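Local structure of mutual gliding-motility protein MglA (Myxococcus xanthus DK 1622, 6H17) at residues I4-S7 with S8-I11. The protein binds and hydrolyses GTP as a small Ras-like GTPase, acting as the intracellular switch that sets gliding direction and coordinates the two motility systems. Sequence-based numbering, arbitrary orientation.
Sequences INYS and SREI
Asn5 faces both Arg9 and Glu10 across a tight hairpin turn, a G1 beta bulge with Arg9 in the left-handed backbone region. Asn5 O accepts Glu10 N at 3.2 Å, while the Arg9 N-H reaches the same oxygen only weakly, bent to 125°. In the other direction the bond from Asn5 N to Glu10 O is almost straight (2.8 Å, 178°). With CG anti to the backbone N (chi1 -175°), the Asn5 amide swings over the turn, and OD1 accepts Ser8 N at 3.1 Å from well above its carbonyl plane; a weaker bond from Ser7 N to the same OD1 closes an Asx turn. The apolar, closer-packed side is formed by buried Ile11 and partly exposed Ile4, a non-hydrogen-bonded pair lying side by side with Ile4 CG2 3.9 Å from Ile11 CG1; both rest on Phe70. The same CG2 sits 3.5 Å above the centre of the Tyr6 ring. The solvent side is the turn, Tyr6 to Arg9, held by polar bonds more than by packing: the Arg9 chain, bent at chi2 and chi3, curls back to lay NH1 3.2 Å from Tyr6 O, with that oxygen close to the guanidinium plane. Arg9 NE bonds Gly69 O, and its guanidinium makes a cation-pi contact with Phe70. The hairpin thus joins edge strand 3-5 to strand 10-18, which pairs in parallel with strand 71-78, away from the nucleotide site.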
loop_
_atom_site.group_PDB
_atom_site.type_symbol
_atom_site.label_atom_id
_atom_site.label_comp_id
_atom_site.label_asym_id
_atom_site.label_seq_id
_atom_site.Cartn_x
_atom_site.Cartn_y
_atom_site.Cartn_z
ATOM N N ILE A 4 -12.465 13.347 -8.456
ATOM C CA ILE A 4 -12.862 13.370 -9.857
ATOM C C ILE A 4 -13.187 14.806 -10.227
ATOM O O ILE A 4 -14.054 15.438 -9.603
ATOM C CB ILE A 4 -14.056 12.449 -10.148
ATOM C CG1 ILE A 4 -13.774 11.035 -9.636
ATOM C CG2 ILE A 4 -14.387 12.455 -11.643
ATOM C CD1 ILE A 4 -14.885 10.050 -9.896
ATOM N N ASN A 5 -12.486 15.330 -11.227
ATOM C CA ASN A 5 -12.772 16.653 -11.781
ATOM C C ASN A 5 -13.470 16.415 -13.116
ATOM O O ASN A 5 -12.832 16.046 -14.104
ATOM C CB ASN A 5 -11.472 17.438 -11.911
ATOM C CG ASN A 5 -11.690 18.871 -12.355
ATOM O OD1 ASN A 5 -12.645 19.183 -13.042
ATOM N ND2 ASN A 5 -10.735 19.740 -12.016
ATOM N N TYR A 6 -14.791 16.606 -13.148
ATOM C CA TYR A 6 -15.565 16.333 -14.349
ATOM C C TYR A 6 -15.362 17.396 -15.419
ATOM O O TYR A 6 -15.702 17.165 -16.591
ATOM C CB TYR A 6 -17.045 16.182 -13.996
ATOM C CG TYR A 6 -17.364 14.910 -13.242
ATOM C CD1 TYR A 6 -17.578 13.723 -13.921
ATOM C CD2 TYR A 6 -17.454 14.899 -11.860
ATOM C CE1 TYR A 6 -17.869 12.548 -13.243
ATOM C CE2 TYR A 6 -17.747 13.726 -11.171
ATOM C CZ TYR A 6 -17.958 12.558 -11.880
ATOM O OH TYR A 6 -18.248 11.380 -11.227
ATOM N N SER A 7 -14.822 18.559 -15.054
ATOM C CA SER A 7 -14.538 19.578 -16.054
ATOM C C SER A 7 -13.247 19.252 -16.786
ATOM O O SER A 7 -13.231 19.197 -18.025
ATOM C CB SER A 7 -14.460 20.951 -15.389
ATOM O OG SER A 7 -15.725 21.319 -14.889
ATOM N N SER A 8 -12.157 19.013 -16.049
ATOM C CA SER A 8 -10.873 18.724 -16.673
ATOM C C SER A 8 -10.757 17.278 -17.113
ATOM O O SER A 8 -9.833 16.938 -17.857
ATOM C CB SER A 8 -9.735 19.022 -15.702
ATOM O OG SER A 8 -9.794 18.122 -14.612
ATOM N N ARG A 9 -11.668 16.423 -16.664
ATOM C CA ARG A 9 -11.668 14.996 -16.986
ATOM C C ARG A 9 -10.495 14.275 -16.335
ATOM O O ARG A 9 -9.862 13.417 -16.953
ATOM C CB ARG A 9 -11.678 14.713 -18.494
ATOM C CG ARG A 9 -12.660 15.523 -19.281
ATOM C CD ARG A 9 -14.031 15.309 -18.772
ATOM N NE ARG A 9 -14.522 13.943 -18.971
ATOM C CZ ARG A 9 -15.731 13.548 -18.600
ATOM N NH1 ARG A 9 -16.545 14.401 -17.990
ATOM N NH2 ARG A 9 -16.124 12.308 -18.834
ATOM N N GLU A 10 -10.174 14.624 -15.096
ATOM C CA GLU A 10 -9.058 14.027 -14.374
ATOM C C GLU A 10 -9.542 13.335 -13.117
ATOM O O GLU A 10 -10.378 13.861 -12.385
ATOM C CB GLU A 10 -8.006 15.093 -14.015
ATOM C CG GLU A 10 -7.439 15.753 -15.270
ATOM C CD GLU A 10 -6.197 16.593 -15.032
ATOM O OE1 GLU A 10 -5.705 17.215 -16.007
ATOM O OE2 GLU A 10 -5.712 16.636 -13.881
ATOM N N ILE A 11 -9.004 12.143 -12.887
ATOM C CA ILE A 11 -9.263 11.361 -11.684
ATOM C C ILE A 11 -7.936 11.084 -10.998
ATOM O O ILE A 11 -7.004 10.586 -11.628
ATOM C CB ILE A 11 -9.952 10.025 -12.029
ATOM C CG1 ILE A 11 -11.292 10.258 -12.728
ATOM C CG2 ILE A 11 -10.109 9.173 -10.778
ATOM C CD1 ILE A 11 -11.940 8.989 -13.233
#